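Long-range contacts in agarase (Pseudoalteromonas fuliginea, PDB 6XJ9), which probably hydrolyses the beta-1,4-glycosidic bonds of agarose, acting as a marine bacterial agarase of glycoside hydrolase family 50: residues Thr315-Asp320 / His391-Ser396; Tyr319-Ala324 / Glu348-Arg353; Lys547-Asp552 / Leu584-Ile589; Trp560-Ala565 / Lys572-Asp577. All blocks are in the same frame, centred on the assembly; numbering follows the deposited sequence.

Contact 1 of 4, residues Thr315-Asp320 / His391-Ser396; sequences TLTGYD and HGETYS
Thr-315 and Tyr-395 are a hydrogen-bonded pair in a small four-stranded antiparallel sheet. Thr-315 N to Tyr-395 O and Tyr-395 N to Thr-315 O both measure 2.9 Å. Leu-316 and Thr-394 follow as a non-hydrogen-bonded pair. Strand 315-320 then turns aside at Thr-317 and Gly-318. Water 1 sits at this break. It accepts from Gly-318 N and donates to the carbonyl oxygens of Tyr-319 and Glu-393. Past the break, Glu-393 N bonds to Tyr-319 O.

Glu-393 carries most of the side-chain contact. Its CB lies 3.4 Å from Thr-317 OG1, and its CG 3.3 Å from that same OG1. CG stands anti to the backbone N (chi1 174°), and the extended chain lifts the carboxylate alongside Tyr-319. CD lies against Thr-317 OG1 and Tyr-319 CB. There Glu-393 OE2 touches Tyr-319 CB at 3.3 Å. OE2 also accepts from Thr-317 OG1 at 2.7 Å, on its anti side and 29° out of the carboxylate plane. Glu-393 OE1 is taken by Arg-353 and Tyr-370. Thr-317 OG1 accepts in turn from Tyr-319 N, which makes an ST turn. A valine in place of Thr-317 would probably leave Glu-393 OE2 without this donor and the turn without its side-chain tie. At the far end Tyr-380 holds Asp-320 OD1, while Asp-320 OD2 receives His-391 ND1 at 3.0 Å on its syn side, in the plane of the imidazole.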
loop_
_atom_site.group_PDB
_atom_site.type_symbol
_atom_site.label_atom_id
_atom_site.label_comp_id
_atom_site.label_asym_id
_atom_site.label_seq_id
_atom_site.Cartn_x
_atom_site.Cartn_y
_atom_site.Cartn_z
ATOM N N THR A 315 4.869 -1.191 29.435
ATOM C CA THR A 315 3.562 -1.745 29.757
ATOM C C THR A 315 3.616 -2.427 31.124
ATOM O O THR A 315 4.646 -2.977 31.521
ATOM C CB THR A 315 3.063 -2.655 28.623
ATOM O OG1 THR A 315 1.664 -2.902 28.801
ATOM C CG2 THR A 315 3.829 -3.959 28.512
ATOM N N LEU A 316 2.494 -2.394 31.845
ATOM C CA LEU A 316 2.396 -3.046 33.139
ATOM C C LEU A 316 2.395 -4.568 32.964
ATOM O O LEU A 316 1.628 -5.103 32.170
ATOM C CB LEU A 316 1.139 -2.540 33.852
ATOM C CG LEU A 316 1.218 -1.079 34.293
ATOM C CD1 LEU A 316 -0.169 -0.512 34.564
ATOM C CD2 LEU A 316 2.118 -0.930 35.507
ATOM N N THR A 317 3.259 -5.244 33.730
ATOM C CA THR A 317 3.501 -6.677 33.624
ATOM C C THR A 317 2.565 -7.443 34.551
ATOM O O THR A 317 2.385 -8.647 34.383
ATOM C CB THR A 317 4.929 -7.036 34.060
ATOM O OG1 THR A 317 5.075 -6.623 35.422
ATOM C CG2 THR A 317 5.991 -6.378 33.207
ATOM N N GLY A 318 2.007 -6.748 35.549
ATOM C CA GLY A 318 1.158 -7.395 36.541
ATOM C C GLY A 318 1.911 -7.704 37.835
ATOM O O GLY A 318 1.324 -8.162 38.813
ATOM N N TYR A 319 3.227 -7.461 37.830
ATOM C CA TYR A 319 4.029 -7.663 39.020
ATOM C C TYR A 319 4.088 -6.358 39.808
ATOM O O TYR A 319 3.891 -5.280 39.251
ATOM C CB TYR A 319 5.404 -8.223 38.646
ATOM C CG TYR A 319 5.381 -9.628 38.097
ATOM C CD1 TYR A 319 5.099 -9.875 36.764
ATOM C CD2 TYR A 319 5.636 -10.721 38.915
ATOM C CE1 TYR A 319 5.073 -11.165 36.254
ATOM C CE2 TYR A 319 5.635 -12.016 38.417
ATOM C CZ TYR A 319 5.347 -12.239 37.083
ATOM O OH TYR A 319 5.324 -13.511 36.588
ATOM N N ASP A 320 4.352 -6.474 41.115
ATOM C CA ASP A 320 4.534 -5.315 41.975
ATOM C C ASP A 320 5.442 -5.695 43.139
ATOM O O ASP A 320 5.967 -6.809 43.206
ATOM C CB ASP A 320 3.205 -4.730 42.467
ATOM C CG ASP A 320 3.274 -3.255 42.839
ATOM O OD1 ASP A 320 4.367 -2.660 42.734
ATOM O OD2 ASP A 320 2.218 -2.699 43.213
ATOM N N HIS A 391 -0.115 1.207 40.326
ATOM C CA HIS A 391 1.328 1.261 40.200
ATOM C C HIS A 391 1.826 -0.159 39.957
ATOM O O HIS A 391 1.126 -1.132 40.242
ATOM C CB HIS A 391 1.958 1.860 41.472
ATOM C CG HIS A 391 1.283 1.439 42.739
ATOM N ND1 HIS A 391 1.368 0.151 43.237
ATOM C CD2 HIS A 391 0.512 2.127 43.614
ATOM C CE1 HIS A 391 0.677 0.062 44.360
ATOM N NE2 HIS A 391 0.138 1.262 44.610
ATOM N N GLY A 392 3.045 -0.278 39.435
ATOM C CA GLY A 392 3.615 -1.601 39.273
ATOM C C GLY A 392 4.785 -1.623 38.301
ATOM O O GLY A 392 5.130 -0.617 37.677
ATOM N N GLU A 393 5.369 -2.815 38.207
ATOM C CA GLU A 393 6.452 -3.143 37.304
ATOM C C GLU A 393 5.999 -2.920 35.868
ATOM O O GLU A 393 4.845 -3.176 35.518
ATOM C CB GLU A 393 6.811 -4.610 37.538
ATOM C CG GLU A 393 7.832 -5.154 36.569
ATOM C CD GLU A 393 8.132 -6.608 36.867
ATOM O OE1 GLU A 393 8.945 -6.857 37.771
ATOM O OE2 GLU A 393 7.518 -7.480 36.212
ATOM N N THR A 394 6.931 -2.435 35.040
ATOM C CA THR A 394 6.665 -2.331 33.616
ATOM C C THR A 394 7.738 -3.120 32.877
ATOM O O THR A 394 8.784 -3.419 33.447
ATOM C CB THR A 394 6.603 -0.859 33.181
ATOM O OG1 THR A 394 7.937 -0.367 33.287
ATOM C CG2 THR A 394 5.681 -0.019 34.045
ATOM N N TYR A 395 7.462 -3.462 31.619
ATOM C CA TYR A 395 8.495 -3.953 30.722
ATOM C C TYR A 395 8.398 -3.187 29.407
ATOM O O TYR A 395 7.308 -2.778 29.033
ATOM C CB TYR A 395 8.387 -5.463 30.503
ATOM C CG TYR A 395 9.636 -6.044 29.889
ATOM C CD1 TYR A 395 10.848 -6.038 30.571
ATOM C CD2 TYR A 395 9.614 -6.570 28.613
ATOM C CE1 TYR A 395 12.006 -6.543 29.997
ATOM C CE2 TYR A 395 10.753 -7.110 28.034
ATOM C CZ TYR A 395 11.951 -7.091 28.726
ATOM O OH TYR A 395 13.054 -7.608 28.121
ATOM N N SER A 396 9.543 -2.994 28.738
ATOM C CA SER A 396 9.582 -2.365 27.422
ATOM C C SER A 396 10.049 -3.351 26.348
ATOM O O SER A 396 11.246 -3.589 26.198
ATOM C CB SER A 396 10.441 -1.133 27.436
ATOM O OG SER A 396 10.441 -0.533 26.146
HETATM O O HOH W 1 2.673 -4.390 36.793
#

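Contact 2 of 4, residues Tyr319-Ala324 / Glu348-Arg353; sequences YDFDQA and EALKSR
Ser-352 OG is gripped from two sides. It accepts from Asp-322 N at 2.9 Å, across the contact, and donates to Ala-349 O, also at 2.9 Å. OG lies between the backbone N and the carbonyl carbon of its own residue (chi1 69°), which turns it back to Ala-349 O. Ala-349 O takes a second donor, Ser-352 N. The side chain thus ties the loop after strand 315-320 to the end of the short helix. Asp-322 CB rests against the same hydroxyl.

Phe-321 packs beside this knot. Its CD1 comes to 3.2 Å from Ala-349 O, and its CE1 to 3.5 Å from Arg-353 CB. The rest of the Arg-353 chain runs alongside the phenyl ring in the same direction.

Leu-350 to Arg-353 form a type I beta turn that leads from helix 347-350 to strand 354-355, an edge strand of the same sheet as 315-320. The turn delivers Arg-353 to Tyr-319.

The guanidinium lies flat on one face of the phenol ring, a stacked cation-pi pair. Arg-353 CZ is 3.6 Å from the Tyr-319 ring centroid, and the two planes are 23° apart. Arg-353 NH2 sits over the ring centre. Arg-353 NE forms a salt bridge with Glu-393, which helps fix the rotation of the flat group. A leucine in place of Arg-353 would probably leave the Glu-393 carboxylate without its charged mate and the Tyr-319 ring without its stacked cation. Backbone atoms meet as well: Arg-353 CA makes a CA-H...O contact of 3.3 Å with Asp-320 O.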
loop_
_atom_site.group_PDB
_atom_site.type_symbol
_atom_site.label_atom_id
_atom_site.label_comp_id
_atom_site.label_asym_id
_atom_site.label_seq_id
_atom_site.Cartn_x
_atom_site.Cartn_y
_atom_site.Cartn_z
ATOM N N TYR A 319 3.227 -7.461 37.830
ATOM C CA TYR A 319 4.029 -7.663 39.020
ATOM C C TYR A 319 4.088 -6.358 39.808
ATOM O O TYR A 319 3.891 -5.280 39.251
ATOM C CB TYR A 319 5.404 -8.223 38.646
ATOM C CG TYR A 319 5.381 -9.628 38.097
ATOM C CD1 TYR A 319 5.099 -9.875 36.764
ATOM C CD2 TYR A 319 5.636 -10.721 38.915
ATOM C CE1 TYR A 319 5.073 -11.165 36.254
ATOM C CE2 TYR A 319 5.635 -12.016 38.417
ATOM C CZ TYR A 319 5.347 -12.239 37.083
ATOM O OH TYR A 319 5.324 -13.511 36.588
ATOM N N ASP A 320 4.352 -6.474 41.115
ATOM C CA ASP A 320 4.534 -5.315 41.975
ATOM C C ASP A 320 5.442 -5.695 43.139
ATOM O O ASP A 320 5.967 -6.809 43.206
ATOM C CB ASP A 320 3.205 -4.730 42.467
ATOM C CG ASP A 320 3.274 -3.255 42.839
ATOM O OD1 ASP A 320 4.367 -2.660 42.734
ATOM O OD2 ASP A 320 2.218 -2.699 43.213
ATOM N N PHE A 321 5.632 -4.740 44.048
ATOM C CA PHE A 321 6.632 -4.883 45.086
ATOM C C PHE A 321 6.062 -4.353 46.397
ATOM O O PHE A 321 5.083 -3.607 46.403
ATOM C CB PHE A 321 7.930 -4.173 44.675
ATOM C CG PHE A 321 8.443 -4.535 43.303
ATOM C CD1 PHE A 321 9.145 -5.714 43.091
ATOM C CD2 PHE A 321 8.197 -3.712 42.214
ATOM C CE1 PHE A 321 9.598 -6.060 41.826
ATOM C CE2 PHE A 321 8.660 -4.053 40.950
ATOM C CZ PHE A 321 9.362 -5.224 40.758
ATOM N N ASP A 322 6.689 -4.768 47.501
ATOM C CA ASP A 322 6.423 -4.201 48.809
ATOM C C ASP A 322 6.644 -2.691 48.720
ATOM O O ASP A 322 7.771 -2.231 48.529
ATOM C CB ASP A 322 7.262 -4.907 49.878
ATOM C CG ASP A 322 6.788 -4.619 51.291
ATOM O OD1 ASP A 322 6.719 -3.423 51.646
ATOM O OD2 ASP A 322 6.470 -5.591 52.014
ATOM N N GLN A 323 5.541 -1.938 48.809
ATOM C CA GLN A 323 5.524 -0.502 48.574
ATOM C C GLN A 323 6.495 0.208 49.514
ATOM O O GLN A 323 7.118 1.196 49.131
ATOM C CB GLN A 323 4.106 0.049 48.736
ATOM C CG GLN A 323 3.155 -0.395 47.633
ATOM C CD GLN A 323 3.519 0.216 46.302
ATOM O OE1 GLN A 323 3.679 1.429 46.178
ATOM N NE2 GLN A 323 3.663 -0.626 45.291
ATOM N N ALA A 324 6.624 -0.321 50.736
ATOM C CA ALA A 324 7.484 0.259 51.757
ATOM C C ALA A 324 8.959 0.129 51.381
ATOM O O ALA A 324 9.800 0.840 51.932
ATOM C CB ALA A 324 7.198 -0.388 53.092
ATOM N N GLU A 348 16.532 -4.633 47.336
ATOM C CA GLU A 348 15.700 -5.131 48.421
ATOM C C GLU A 348 14.259 -5.308 47.942
ATOM O O GLU A 348 13.609 -6.298 48.280
ATOM C CB GLU A 348 15.770 -4.189 49.625
ATOM N N ALA A 349 13.773 -4.340 47.156
ATOM C CA ALA A 349 12.406 -4.355 46.658
ATOM C C ALA A 349 12.203 -5.503 45.668
ATOM O O ALA A 349 11.129 -6.094 45.632
ATOM C CB ALA A 349 12.050 -3.021 46.053
ATOM N N LEU A 350 13.236 -5.817 44.872
ATOM C CA LEU A 350 13.137 -6.877 43.876
ATOM C C LEU A 350 12.770 -8.198 44.557
ATOM O O LEU A 350 12.054 -9.020 43.983
ATOM C CB LEU A 350 14.451 -6.986 43.089
ATOM C CG LEU A 350 14.553 -8.169 42.120
ATOM C CD1 LEU A 350 13.361 -8.228 41.169
ATOM C CD2 LEU A 350 15.857 -8.136 41.337
ATOM N N LYS A 351 13.229 -8.367 45.803
ATOM C CA LYS A 351 13.049 -9.613 46.531
ATOM C C LYS A 351 11.580 -9.848 46.893
ATOM O O LYS A 351 11.178 -10.994 47.070
ATOM C CB LYS A 351 14.000 -9.682 47.730
ATOM C CG LYS A 351 15.482 -9.729 47.377
ATOM C CD LYS A 351 16.246 -10.783 48.148
ATOM C CE LYS A 351 17.735 -10.766 47.873
ATOM N NZ LYS A 351 18.467 -9.918 48.843
ATOM N N SER A 352 10.779 -8.776 46.968
ATOM C CA SER A 352 9.379 -8.873 47.356
ATOM C C SER A 352 8.443 -8.878 46.142
ATOM O O SER A 352 7.245 -8.624 46.275
ATOM C CB SER A 352 9.036 -7.750 48.280
ATOM O OG SER A 352 9.051 -6.522 47.565
ATOM N N ARG A 353 8.982 -9.180 44.956
ATOM C CA ARG A 353 8.202 -9.175 43.727
ATOM C C ARG A 353 7.044 -10.159 43.875
ATOM O O ARG A 353 7.253 -11.307 44.268
ATOM C CB ARG A 353 9.105 -9.478 42.524
ATOM C CG ARG A 353 8.415 -9.429 41.167
ATOM C CD ARG A 353 9.431 -9.379 40.039
ATOM N NE ARG A 353 8.839 -9.322 38.711
ATOM C CZ ARG A 353 8.925 -10.277 37.793
ATOM N NH1 ARG A 353 9.586 -11.394 38.048
ATOM N NH2 ARG A 353 8.344 -10.117 36.618
#

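Contact 3 of 4, residues Lys547-Asp552 / Leu584-Ile589; sequences KEKYTD and LVDFSI
Asp-586 reaches from helix 584-609 to two consecutive side chains at the end of helix 537-550. The backbones stay well apart, with 9.2 Å between Lys-549 CA and Asp-586 CA, so long side chains span the gap.

The tight part is buried. Tyr-550 OH donates to Asp-586 OD2 at 2.5 Å, a short bond on the syn side of the carboxylate. The two groups come from opposite directions. The aspartate meets the tyrosine at the ring edge, and its carboxylate stands nearly upright to the ring, at 84°. The same OD2 probably also accepts from Trp-560 NE1.

The lysine side is more exposed, though its salt bridge is short. Lys-549 CG starts over one face of the Tyr-550 ring. From there the chain runs out extended, with CG anti to the backbone N (chi1 164°). Its NZ makes a salt bridge to Asp-586 OD1 at 2.6 Å, on the syn lone pair. Around this ammonium group the contacts are thin: Val-585 CG1 is 3.9 Å from Lys-549 NZ.

The contact joins two helices of a helical cluster. Tyr-550 also packs on Glu-555, Leu-556 and Val-559 of helix 553-560, while Phe-587 turns to helix 523-529.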
loop_
_atom_site.group_PDB
_atom_site.type_symbol
_atom_site.label_atom_id
_atom_site.label_comp_id
_atom_site.label_asym_id
_atom_site.label_seq_id
_atom_site.Cartn_x
_atom_site.Cartn_y
_atom_site.Cartn_z
ATOM N N LYS A 547 -14.697 45.915 38.817
ATOM C CA LYS A 547 -14.798 47.200 39.502
ATOM C C LYS A 547 -14.331 48.312 38.563
ATOM O O LYS A 547 -14.882 49.411 38.570
ATOM C CB LYS A 547 -13.937 47.228 40.770
ATOM C CG LYS A 547 -14.446 46.401 41.942
ATOM C CD LYS A 547 -13.477 46.377 43.106
ATOM C CE LYS A 547 -13.907 45.431 44.203
ATOM N NZ LYS A 547 -12.777 45.092 45.096
ATOM N N GLU A 548 -13.306 48.015 37.760
ATOM C CA GLU A 548 -12.822 48.965 36.774
ATOM C C GLU A 548 -13.917 49.240 35.745
ATOM O O GLU A 548 -14.047 50.369 35.283
ATOM C CB GLU A 548 -11.546 48.445 36.110
ATOM C CG GLU A 548 -10.991 49.376 35.047
ATOM C CD GLU A 548 -10.008 48.732 34.081
ATOM O OE1 GLU A 548 -10.121 47.511 33.838
ATOM O OE2 GLU A 548 -9.135 49.451 33.569
ATOM N N LYS A 549 -14.710 48.210 35.413
ATOM C CA LYS A 549 -15.728 48.312 34.375
ATOM C C LYS A 549 -17.016 48.930 34.922
ATOM O O LYS A 549 -17.680 49.677 34.207
ATOM C CB LYS A 549 -15.996 46.962 33.694
ATOM C CG LYS A 549 -17.281 46.872 32.873
ATOM C CD LYS A 549 -17.286 45.795 31.787
ATOM C CE LYS A 549 -18.635 45.625 31.120
ATOM N NZ LYS A 549 -18.616 44.584 30.062
ATOM N N TYR A 550 -17.376 48.602 36.169
ATOM C CA TYR A 550 -18.723 48.882 36.650
ATOM C C TYR A 550 -18.763 49.974 37.714
ATOM O O TYR A 550 -19.844 50.479 38.020
ATOM C CB TYR A 550 -19.418 47.612 37.140
ATOM C CG TYR A 550 -19.851 46.707 36.022
ATOM C CD1 TYR A 550 -20.902 47.060 35.188
ATOM C CD2 TYR A 550 -19.182 45.519 35.769
ATOM C CE1 TYR A 550 -21.291 46.238 34.143
ATOM C CE2 TYR A 550 -19.561 44.688 34.730
ATOM C CZ TYR A 550 -20.619 45.048 33.917
ATOM O OH TYR A 550 -21.001 44.235 32.893
ATOM N N THR A 551 -17.601 50.310 38.285
ATOM C CA THR A 551 -17.502 51.332 39.318
ATOM C C THR A 551 -18.260 50.864 40.560
ATOM O O THR A 551 -17.642 50.496 41.554
ATOM C CB THR A 551 -17.963 52.706 38.806
ATOM O OG1 THR A 551 -17.416 52.924 37.503
ATOM C CG2 THR A 551 -17.578 53.845 39.728
ATOM N N ASP A 552 -19.598 50.877 40.471
ATOM C CA ASP A 552 -20.488 50.470 41.547
ATOM C C ASP A 552 -21.012 49.067 41.258
ATOM O O ASP A 552 -21.231 48.717 40.100
ATOM C CB ASP A 552 -21.679 51.424 41.677
ATOM C CG ASP A 552 -21.315 52.900 41.643
ATOM O OD1 ASP A 552 -20.419 53.296 42.417
ATOM O OD2 ASP A 552 -21.934 53.640 40.845
ATOM N N LEU A 584 -21.934 37.373 29.753
ATOM C CA LEU A 584 -20.985 36.563 28.992
ATOM C C LEU A 584 -19.889 37.448 28.392
ATOM O O LEU A 584 -18.790 36.976 28.100
ATOM C CB LEU A 584 -21.720 35.726 27.934
ATOM C CG LEU A 584 -22.576 34.566 28.456
ATOM C CD1 LEU A 584 -23.110 33.720 27.309
ATOM C CD2 LEU A 584 -21.805 33.677 29.438
ATOM N N VAL A 585 -20.169 38.752 28.263
ATOM C CA VAL A 585 -19.167 39.671 27.738
ATOM C C VAL A 585 -18.061 39.822 28.785
ATOM O O VAL A 585 -16.873 39.844 28.451
ATOM C CB VAL A 585 -19.773 41.017 27.271
ATOM C CG1 VAL A 585 -18.721 42.104 27.111
ATOM C CG2 VAL A 585 -20.561 40.865 25.977
ATOM N N ASP A 586 -18.467 39.855 30.056
ATOM C CA ASP A 586 -17.555 39.911 31.187
ATOM C C ASP A 586 -16.811 38.582 31.359
ATOM O O ASP A 586 -15.626 38.585 31.697
ATOM C CB ASP A 586 -18.295 40.351 32.455
ATOM C CG ASP A 586 -18.992 41.692 32.266
ATOM O OD1 ASP A 586 -18.393 42.554 31.622
ATOM O OD2 ASP A 586 -20.145 41.840 32.716
ATOM N N PHE A 587 -17.509 37.459 31.146
ATOM C CA PHE A 587 -16.904 36.133 31.233
ATOM C C PHE A 587 -15.746 36.038 30.243
ATOM O O PHE A 587 -14.700 35.468 30.541
ATOM C CB PHE A 587 -17.955 35.033 31.035
ATOM C CG PHE A 587 -18.839 34.748 32.231
ATOM C CD1 PHE A 587 -19.002 35.677 33.251
ATOM C CD2 PHE A 587 -19.509 33.536 32.344
ATOM C CE1 PHE A 587 -19.810 35.406 34.349
ATOM C CE2 PHE A 587 -20.342 33.274 33.426
ATOM C CZ PHE A 587 -20.480 34.206 34.436
ATOM N N SER A 588 -15.955 36.638 29.069
ATOM C CA SER A 588 -14.977 36.678 27.997
ATOM C C SER A 588 -13.763 37.520 28.391
ATOM O O SER A 588 -12.633 37.150 28.082
ATOM C CB SER A 588 -15.624 37.184 26.748
ATOM O OG SER A 588 -14.949 36.674 25.615
ATOM N N ILE A 589 -14.013 38.650 29.067
ATOM C CA ILE A 589 -12.971 39.560 29.527
ATOM C C ILE A 589 -12.115 38.846 30.572
ATOM O O ILE A 589 -10.884 38.919 30.530
ATOM C CB ILE A 589 -13.595 40.871 30.065
ATOM C CG1 ILE A 589 -14.018 41.805 28.921
ATOM C CG2 ILE A 589 -12.674 41.576 31.051
ATOM C CD1 ILE A 589 -14.848 43.003 29.364
#

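Contact 4 of 4, residues Trp560-Ala565 / Lys572-Asp577; sequences WHLNLA and KGVTID
Trp-560 and Asp-577 face each other with CA atoms 7.1 Å apart, and Leu-564 and Val-574 at 8.0 Å, so the two segments run antiparallel but too far apart to pair directly. Water 2 bridges the gap at one end. It donates to Trp-560 O at 2.7 Å and accepts from Asp-577 N at 2.7 Å. Asp-577 OD1 accepts from Lys-579 N.

The rest is apolar. Val-574 is the central side chain, and both of its methyls are used. Its CG1 stands anti to the backbone N (chi1 -166°) and meets two leucines. Leu-562 CD1 presses on Val-574 CG1 at 3.4 Å, tighter than usual for two methyls. Leu-564 CD2 lies 3.8 Å from that same CG1, and the leucine crosses the valine at about a right angle. Val-574 CG2 touches only Leu-564, through CD1. The other branch of Leu-562, CD2, rests against the carbonyl oxygen of Thr-575.

Further along, Ile-576 CG2 lies 3.6 Å from Trp-560 CZ3, at the six-membered ring of the indole. Trp-560 NE1, on the five-membered ring, probably bonds to Asp-586. Leu-529 of helix 523-529 touches both Trp-560 and Ile-576.

Gly-573 has positive phi (157°) just after helix 567-572, where the chain leaves the helix and turns back along the loop 560-565. The loops before and after helix 567-572 pack on each other and on helix 523-529, a helix-loop cluster that is probably an addition to the (beta/alpha)8 barrel expected of family 50.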
loop_
_atom_site.group_PDB
_atom_site.type_symbol
_atom_site.label_atom_id
_atom_site.label_comp_id
_atom_site.label_asym_id
_atom_site.label_seq_id
_atom_site.Cartn_x
_atom_site.Cartn_y
_atom_site.Cartn_z
ATOM N N TRP A 560 -25.598 41.125 35.394
ATOM C CA TRP A 560 -25.452 39.719 35.745
ATOM C C TRP A 560 -26.747 39.147 36.332
ATOM O O TRP A 560 -26.848 37.931 36.519
ATOM C CB TRP A 560 -24.262 39.521 36.704
ATOM C CG TRP A 560 -22.888 39.741 36.133
ATOM C CD1 TRP A 560 -22.543 40.512 35.059
ATOM C CD2 TRP A 560 -21.652 39.193 36.638
ATOM N NE1 TRP A 560 -21.186 40.477 34.856
ATOM C CE2 TRP A 560 -20.611 39.683 35.817
ATOM C CE3 TRP A 560 -21.321 38.339 37.697
ATOM C CZ2 TRP A 560 -19.274 39.332 36.019
ATOM C CZ3 TRP A 560 -19.998 38.009 37.911
ATOM C CH2 TRP A 560 -18.989 38.498 37.077
ATOM N N HIS A 561 -27.723 40.029 36.597
ATOM C CA HIS A 561 -29.004 39.704 37.214
ATOM C C HIS A 561 -28.794 39.120 38.608
ATOM O O HIS A 561 -29.319 38.058 38.928
ATOM C CB HIS A 561 -29.872 38.819 36.306
ATOM C CG HIS A 561 -31.339 38.962 36.549
ATOM N ND1 HIS A 561 -31.993 40.178 36.439
ATOM C CD2 HIS A 561 -32.284 38.055 36.879
ATOM C CE1 HIS A 561 -33.275 40.013 36.697
ATOM N NE2 HIS A 561 -33.478 38.720 36.973
ATOM N N LEU A 562 -28.014 39.834 39.425
ATOM C CA LEU A 562 -27.735 39.429 40.789
ATOM C C LEU A 562 -28.187 40.530 41.742
ATOM O O LEU A 562 -28.656 41.578 41.309
ATOM C CB LEU A 562 -26.234 39.149 40.926
ATOM C CG LEU A 562 -25.731 37.952 40.118
ATOM C CD1 LEU A 562 -24.216 37.840 40.188
ATOM C CD2 LEU A 562 -26.397 36.666 40.583
ATOM N N ASN A 563 -28.036 40.255 43.041
ATOM C CA ASN A 563 -28.430 41.140 44.120
ATOM C C ASN A 563 -27.326 41.121 45.172
ATOM O O ASN A 563 -27.586 40.883 46.349
ATOM C CB ASN A 563 -29.784 40.730 44.711
ATOM C CG ASN A 563 -30.952 41.006 43.785
ATOM O OD1 ASN A 563 -31.159 42.140 43.351
ATOM N ND2 ASN A 563 -31.734 39.979 43.485
ATOM N N LEU A 564 -26.087 41.352 44.721
ATOM C CA LEU A 564 -24.953 41.445 45.624
ATOM C C LEU A 564 -25.081 42.734 46.435
ATOM O O LEU A 564 -25.370 43.792 45.880
ATOM C CB LEU A 564 -23.655 41.437 44.807
ATOM C CG LEU A 564 -23.423 40.223 43.906
ATOM C CD1 LEU A 564 -22.234 40.461 42.988
ATOM C CD2 LEU A 564 -23.215 38.964 44.733
ATOM N N ALA A 565 -24.846 42.624 47.747
ATOM C CA ALA A 565 -25.005 43.737 48.671
ATOM C C ALA A 565 -23.853 44.730 48.518
ATOM O O ALA A 565 -24.048 45.935 48.659
ATOM C CB ALA A 565 -25.101 43.220 50.084
ATOM N N LYS A 572 -15.770 38.226 48.084
ATOM C CA LYS A 572 -15.826 37.063 48.958
ATOM C C LYS A 572 -16.199 35.819 48.150
ATOM O O LYS A 572 -15.674 34.735 48.400
ATOM C CB LYS A 572 -16.833 37.298 50.092
ATOM C CG LYS A 572 -16.822 36.271 51.219
ATOM C CD LYS A 572 -17.832 36.573 52.319
ATOM C CE LYS A 572 -17.917 35.481 53.369
ATOM N NZ LYS A 572 -19.052 35.687 54.304
ATOM N N GLY A 573 -17.120 35.986 47.194
ATOM C CA GLY A 573 -17.643 34.863 46.434
ATOM C C GLY A 573 -19.008 35.185 45.835
ATOM O O GLY A 573 -19.896 35.644 46.549
ATOM N N VAL A 574 -19.151 34.953 44.520
ATOM C CA VAL A 574 -20.418 35.107 43.815
ATOM C C VAL A 574 -20.786 33.765 43.201
ATOM O O VAL A 574 -19.937 33.113 42.598
ATOM C CB VAL A 574 -20.349 36.151 42.681
ATOM C CG1 VAL A 574 -21.732 36.548 42.184
ATOM C CG2 VAL A 574 -19.522 37.374 43.036
ATOM N N THR A 575 -22.063 33.388 43.322
ATOM C CA THR A 575 -22.602 32.314 42.504
ATOM C C THR A 575 -23.312 32.942 41.314
ATOM O O THR A 575 -24.377 33.523 41.493
ATOM C CB THR A 575 -23.586 31.440 43.298
ATOM O OG1 THR A 575 -22.901 30.979 44.461
ATOM C CG2 THR A 575 -24.103 30.267 42.494
ATOM N N ILE A 576 -22.721 32.825 40.113
ATOM C CA ILE A 576 -23.318 33.451 38.936
ATOM C C ILE A 576 -24.574 32.696 38.524
ATOM O O ILE A 576 -24.729 31.513 38.825
ATOM C CB ILE A 576 -22.335 33.612 37.752
ATOM C CG1 ILE A 576 -21.760 32.276 37.275
ATOM C CG2 ILE A 576 -21.239 34.616 38.081
ATOM C CD1 ILE A 576 -22.608 31.564 36.246
ATOM N N ASP A 577 -25.460 33.410 37.820
ATOM C CA ASP A 577 -26.656 32.843 37.225
ATOM C C ASP A 577 -26.290 32.211 35.884
ATOM O O ASP A 577 -26.031 32.923 34.923
ATOM C CB ASP A 577 -27.738 33.918 37.067
ATOM C CG ASP A 577 -29.043 33.383 36.505
ATOM O OD1 ASP A 577 -29.034 32.247 35.995
ATOM O OD2 ASP A 577 -30.061 34.103 36.595
HETATM O O HOH W 2 -25.119 35.928 37.009
#

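Contacts 1 and 2 start from the same strand, 315-320. Contact 2 closes first, at 348-353, around a loop that is partly unmodelled. Contact 1 closes later, at 391-396, and its longer loop takes in the second segment of contact 2. Glu-393 and Arg-353 join the two by a salt bridge. Contact 1 pairs two strands of a small antiparallel sheet; contact 2 packs a helix and turn beside it. Contact 3 opens later, at 547-552, and closes at 584-589. Contact 4 opens and closes within that span. Trp-560 probably hydrogen-bonds to Asp-586 and Phe-587 packs on Ile-576, linking these two. The two pairs are far apart, about 52 Å between the centres of contacts 1 and 3.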